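Local coordinates for D-xylonate dehydratase (Caulobacter crescentus, PDB 5OYN), which catalyses the dehydration of D-xylonate to 2-dehydro-3-deoxy-D-arabinonate, and of D-gluconate with similar efficiency, using a [2Fe-2S] cluster and magnesium, at residues I156-G161 with Y248-R253; A234-P239 with R331-G336. One frame throughout, in Å; residues are numbered along the deposited sequence.

Interaction 1: residues I156-G161 with Y248-R253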
loop_
_atom_site.group_PDB
_atom_site.type_symbol
_atom_site.label_atom_id
_atom_site.label_comp_id
_atom_site.label_asym_id
_atom_site.label_seq_id
_atom_site.Cartn_x
_atom_site.Cartn_y
_atom_site.Cartn_z
ATOM N N ILE A 156 19.324 6.860 13.996
ATOM C CA ILE A 156 18.650 6.095 15.041
ATOM C C ILE A 156 18.202 4.781 14.420
ATOM O O ILE A 156 17.778 4.742 13.259
ATOM C CB ILE A 156 17.483 6.908 15.655
ATOM C CG1 ILE A 156 16.969 6.289 16.942
ATOM C CG2 ILE A 156 16.348 7.143 14.642
ATOM C CD1 ILE A 156 15.799 7.103 17.530
ATOM N N VAL A 157 18.355 3.688 15.178
ATOM C CA VAL A 157 18.003 2.366 14.674
ATOM C C VAL A 157 16.574 2.050 15.073
ATOM O O VAL A 157 16.154 2.321 16.207
ATOM C CB VAL A 157 18.963 1.285 15.197
ATOM C CG1 VAL A 157 18.324 -0.098 15.065
ATOM C CG2 VAL A 157 20.298 1.336 14.456
ATOM N N LEU A 158 15.818 1.490 14.129
ATOM C CA LEU A 158 14.513 0.909 14.406
ATOM C C LEU A 158 14.587 -0.566 14.066
ATOM O O LEU A 158 14.857 -0.925 12.915
ATOM C CB LEU A 158 13.400 1.595 13.609
ATOM C CG LEU A 158 12.011 0.989 13.855
ATOM C CD1 LEU A 158 11.609 1.052 15.337
ATOM C CD2 LEU A 158 11.003 1.687 13.009
ATOM N N SER A 159 14.360 -1.413 15.060
ATOM C CA SER A 159 14.428 -2.856 14.871
ATOM C C SER A 159 13.089 -3.373 14.367
ATOM O O SER A 159 12.035 -2.869 14.756
ATOM C CB SER A 159 14.785 -3.566 16.178
ATOM O OG SER A 159 15.955 -3.021 16.761
ATOM N N GLY A 160 13.141 -4.391 13.504
ATOM C CA GLY A 160 11.922 -5.089 13.133
ATOM C C GLY A 160 11.365 -5.927 14.268
ATOM O O GLY A 160 10.165 -5.878 14.564
ATOM N N GLY A 161 12.234 -6.691 14.936
ATOM C CA GLY A 161 11.834 -7.596 15.988
ATOM C C GLY A 161 11.801 -9.034 15.509
ATOM O O GLY A 161 11.758 -9.309 14.306
ATOM N N TYR A 248 6.580 4.657 15.730
ATOM C CA TYR A 248 6.141 6.047 15.811
ATOM C C TYR A 248 7.090 6.879 16.668
ATOM O O TYR A 248 7.589 7.923 16.227
ATOM C CB TYR A 248 4.722 6.103 16.373
ATOM C CG TYR A 248 4.185 7.496 16.582
ATOM C CD1 TYR A 248 3.694 8.254 15.507
ATOM C CD2 TYR A 248 4.137 8.052 17.845
ATOM C CE1 TYR A 248 3.182 9.535 15.696
ATOM C CE2 TYR A 248 3.631 9.322 18.043
ATOM C CZ TYR A 248 3.155 10.055 16.971
ATOM O OH TYR A 248 2.666 11.314 17.201
ATOM N N LYS A 249 7.352 6.432 17.905
ATOM C CA LYS A 249 8.201 7.216 18.796
ATOM C C LYS A 249 9.607 7.378 18.233
ATOM O O LYS A 249 10.231 8.429 18.416
ATOM C CB LYS A 249 8.221 6.590 20.184
ATOM C CG LYS A 249 6.984 7.020 20.985
ATOM C CD LYS A 249 6.506 5.925 21.923
ATOM C CE LYS A 249 5.140 6.277 22.534
ATOM N NZ LYS A 249 4.342 5.081 23.026
ATOM N N THR A 250 10.100 6.384 17.500
ATOM C CA THR A 250 11.386 6.550 16.839
ATOM C C THR A 250 11.319 7.647 15.787
ATOM O O THR A 250 12.280 8.403 15.606
ATOM C CB THR A 250 11.839 5.233 16.227
ATOM O OG1 THR A 250 11.971 4.246 17.265
ATOM C CG2 THR A 250 13.171 5.412 15.541
ATOM N N GLY A 251 10.184 7.776 15.106
ATOM C CA GLY A 251 10.056 8.838 14.119
ATOM C C GLY A 251 10.024 10.213 14.755
ATOM O O GLY A 251 10.625 11.161 14.244
ATOM N N GLN A 252 9.318 10.338 15.879
ATOM C CA GLN A 252 9.385 11.556 16.684
ATOM C C GLN A 252 10.813 11.865 17.115
ATOM O O GLN A 252 11.288 13.001 16.979
ATOM C CB GLN A 252 8.493 11.404 17.909
ATOM C CG GLN A 252 7.168 12.057 17.750
ATOM C CD GLN A 252 6.263 11.733 18.893
ATOM O OE1 GLN A 252 6.496 10.772 19.624
ATOM N NE2 GLN A 252 5.223 12.539 19.072
ATOM N N ARG A 253 11.518 10.862 17.634
ATOM C CA ARG A 253 12.816 11.130 18.234
ATOM C C ARG A 253 13.850 11.562 17.202
ATOM O O ARG A 253 14.782 12.296 17.539
ATOM C CB ARG A 253 13.301 9.898 18.984
ATOM C CG ARG A 253 14.587 10.108 19.732
ATOM C CD ARG A 253 14.484 11.329 20.628
ATOM N NE ARG A 253 15.770 11.659 21.226
ATOM C CZ ARG A 253 15.992 12.723 21.989
ATOM N NH1 ARG A 253 15.008 13.571 22.251
ATOM N NH2 ARG A 253 17.205 12.935 22.489
HETATM O O HOH W 1 14.600 3.021 18.170
#

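Interaction 2: residues A234-P239 with R331-G336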
loop_
_atom_site.group_PDB
_atom_site.type_symbol
_atom_site.label_atom_id
_atom_site.label_comp_id
_atom_site.label_asym_id
_atom_site.label_seq_id
_atom_site.Cartn_x
_atom_site.Cartn_y
_atom_site.Cartn_z
ATOM N N ALA A 234 14.814 -3.277 20.938
ATOM C CA ALA A 234 15.395 -4.450 20.290
ATOM C C ALA A 234 14.446 -5.643 20.297
ATOM O O ALA A 234 14.289 -6.327 19.278
ATOM C CB ALA A 234 16.714 -4.824 20.966
ATOM N N ALA A 235 13.801 -5.911 21.431
ATOM C CA ALA A 235 13.228 -7.231 21.659
ATOM C C ALA A 235 11.763 -7.369 21.265
ATOM O O ALA A 235 11.286 -8.511 21.205
ATOM C CB ALA A 235 13.360 -7.629 23.130
ATOM N N ILE A 236 11.041 -6.271 21.035
ATOM C CA ILE A 236 9.610 -6.377 20.709
ATOM C C ILE A 236 9.433 -7.284 19.497
ATOM O O ILE A 236 10.094 -7.070 18.461
ATOM C CB ILE A 236 8.994 -4.993 20.435
ATOM C CG1 ILE A 236 9.468 -3.946 21.446
ATOM C CG2 ILE A 236 7.479 -5.095 20.482
ATOM C CD1 ILE A 236 9.219 -2.515 21.009
ATOM N N PRO A 237 8.602 -8.325 19.570
ATOM C CA PRO A 237 8.357 -9.146 18.376
ATOM C C PRO A 237 7.650 -8.340 17.290
ATOM O O PRO A 237 6.759 -7.530 17.569
ATOM C CB PRO A 237 7.479 -10.290 18.907
ATOM C CG PRO A 237 7.812 -10.353 20.383
ATOM C CD PRO A 237 7.975 -8.908 20.771
ATOM N N ALA A 238 8.056 -8.576 16.045
ATOM C CA ALA A 238 7.543 -7.813 14.908
ATOM C C ALA A 238 6.016 -7.644 14.842
ATOM O O ALA A 238 5.571 -6.537 14.498
ATOM C CB ALA A 238 8.070 -8.454 13.620
ATOM N N PRO A 239 5.172 -8.638 15.126
ATOM C CA PRO A 239 3.726 -8.406 14.996
ATOM C C PRO A 239 3.025 -7.793 16.199
ATOM O O PRO A 239 1.815 -7.568 16.097
ATOM C CB PRO A 239 3.160 -9.812 14.714
ATOM C CG PRO A 239 4.347 -10.741 14.641
ATOM C CD PRO A 239 5.474 -10.065 15.316
ATOM N N ARG A 331 9.081 -14.593 25.095
ATOM C CA ARG A 331 9.285 -14.608 26.542
ATOM C C ARG A 331 10.368 -13.611 26.954
ATOM O O ARG A 331 10.242 -12.927 27.985
ATOM C CB ARG A 331 9.629 -16.019 27.008
ATOM C CG ARG A 331 8.450 -16.989 27.004
ATOM C CD ARG A 331 7.351 -16.580 27.983
ATOM N NE ARG A 331 7.759 -16.521 29.391
ATOM C CZ ARG A 331 7.783 -17.562 30.232
ATOM N NH1 ARG A 331 7.452 -18.776 29.817
ATOM N NH2 ARG A 331 8.142 -17.390 31.499
ATOM N N PHE A 332 11.421 -13.487 26.138
ATOM C CA PHE A 332 12.485 -12.553 26.457
ATOM C C PHE A 332 11.942 -11.133 26.567
ATOM O O PHE A 332 12.190 -10.433 27.559
ATOM C CB PHE A 332 13.594 -12.648 25.409
ATOM C CG PHE A 332 14.718 -11.666 25.632
ATOM C CD1 PHE A 332 15.323 -11.549 26.883
ATOM C CD2 PHE A 332 15.161 -10.849 24.596
ATOM C CE1 PHE A 332 16.339 -10.648 27.096
ATOM C CE2 PHE A 332 16.180 -9.941 24.802
ATOM C CZ PHE A 332 16.767 -9.838 26.051
ATOM N N HIS A 333 11.160 -10.704 25.574
ATOM C CA HIS A 333 10.684 -9.325 25.574
ATOM C C HIS A 333 9.654 -9.086 26.679
ATOM O O HIS A 333 9.614 -8.005 27.277
ATOM C CB HIS A 333 10.108 -8.958 24.201
ATOM C CG HIS A 333 9.317 -7.689 24.221
ATOM N ND1 HIS A 333 7.947 -7.670 24.369
ATOM C CD2 HIS A 333 9.712 -6.394 24.192
ATOM C CE1 HIS A 333 7.528 -6.418 24.404
ATOM N NE2 HIS A 333 8.579 -5.625 24.299
ATOM N N ARG A 334 8.806 -10.069 26.960
ATOM C CA ARG A 334 7.861 -9.928 28.064
ATOM C C ARG A 334 8.574 -9.851 29.410
ATOM O O ARG A 334 8.068 -9.211 30.340
ATOM C CB ARG A 334 6.887 -11.100 28.054
ATOM C CG ARG A 334 5.609 -10.893 28.827
ATOM C CD ARG A 334 4.419 -11.454 28.020
ATOM N NE ARG A 334 4.459 -12.909 27.904
ATOM C CZ ARG A 334 4.315 -13.567 26.759
ATOM N NH1 ARG A 334 4.121 -12.892 25.636
ATOM N NH2 ARG A 334 4.377 -14.897 26.737
ATOM N N ALA A 335 9.735 -10.510 29.537
ATOM C CA ALA A 335 10.563 -10.410 30.737
ATOM C C ALA A 335 11.270 -9.066 30.874
ATOM O O ALA A 335 11.775 -8.761 31.960
ATOM C CB ALA A 335 11.600 -11.528 30.748
ATOM N N GLY A 336 11.330 -8.266 29.809
ATOM C CA GLY A 336 11.908 -6.941 29.888
ATOM C C GLY A 336 12.986 -6.720 28.853
ATOM O O GLY A 336 13.576 -5.637 28.777
#

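Interaction 1: residues I156-G161 with Y248-R253
Thr250 OG1 is the polar centre of this contact. It accepts a hydrogen bond from a water at 3.0 Å, measured from OG1 to the water oxygen, and is also hydrogen-bonded to Met246 O one turn earlier in the helix. The same water donates to Val157 O, 2.6 Å from its oxygen, so the one polar link between strand and helix is indirect; no direct hydrogen bond joins the two segments. With chi1 at -60°, OG1 lies beside the backbone N of Thr250, where it can reach back to the preceding turn, and CG2 is sent out toward the strand. That methyl meets both branches of Ile156, standing 3.7 Å from Ile156 CD1 and 3.7 Å from Ile156 CG2, and so sits in the fork of the isoleucine. Ile156 is fully extended, its CG1 anti to the backbone N (chi1 -167°), which carries CD1 on past the threonine to the base of Arg253, 3.9 Å from Arg253 CG. These two side chains cross at nearly a right angle. Only the aliphatic root of the arginine takes part: the chain bends about its CB-CG bond, and its NE is hydrogen-bonded to Val358 O. Two residues on from Ile156, on the same side of the strand, Leu158 places CD1 3.7 Å from Thr250 OG1, an apolar methyl beside the gripped hydroxyl. Strand 155-159 is an outer strand of the four-stranded parallel sheet, hydrogen-bonded to strand 130-135. Helix 241-259 runs almost antiparallel to it, the short axes 9.3 Å apart, in the manner of the helix layer of an alpha/beta fold. Helix 73-87 meets both elements, touching Leu158 through Val80 and Tyr248 through Arg79 and Asp82.

Interaction 2: residues A234-P239 with R331-G336
His333 and Ile236 form the close part of this contact. The CA of Ile236 lies over one face of the His333 imidazole, 3.7 Å from the ring centroid and 22° off the ring normal, a CH-pi contact offset toward the rim of the ring. The side chain of Ile236 follows the same ring outward, with CG1 passing 3.4 Å from His333 NE2. A chi1 of 166° sets the His333 ring opposite the backbone N, so that it stands out from the helix with one face to the loop backbone. At the root of the ring, Ala235 adds two contacts: its carbonyl O is 3.3 Å from His333 CB, and its methyl lies at the ring edge, in plane, with Ala235 CB 3.7 Å from His333 CB. No hydrogen bond crosses between the segments; the contact is van der Waals packing with the one CH-pi contact. The margins share less surface. Ala235 CB reaches Phe332 CD2 at 4.0 Å, a glancing touch on a ring that also packs on Met321, while Pro237 CD stands 3.8 Å from His333 ND1. On the more exposed side, neither arginine of the helix touches the loop residues: Arg331 forms salt bridges with Asp374 and Glu376, and Arg334 makes a cation-pi contact with Trp167 of a neighbouring subunit. The loop itself leads from helix 215-225 into helix 241-259, and Ile236 O is hydrogen-bonded to Arg243 of the latter, whose Glu242 also touches His333. On the other partner, helix 329-335 ends in a Schellman motif, in which Gly336 takes positive phi and its N bonds to His333 O and, weakly, to Phe332 O. The arrangement is thus that of a helix C-terminus, closed by its glycine, laid against an interhelical loop.

Both interactions are buried and converge on helix 241-259. Interaction 1 packs the body of that helix against an outer strand of the parallel sheet, whereas interaction 2 packs the loop leading into it against the end of another helix. Met246 is common ground, touched by Leu158 of the first and Ile236 of the second. The chemistry differs: branched aliphatic groups and a water-bridged hydroxyl in interaction 1, a histidine face over backbone in interaction 2. The contacts also meet directly, Gly160 O lying 3.5 Å from Ala238 CB. Both border other subunits: Arg334 in interaction 2 meets Trp167 of one neighbour, while Gln252, on the interaction 1 helix, is hydrogen-bonded to Glu48 of a different neighbouring subunit.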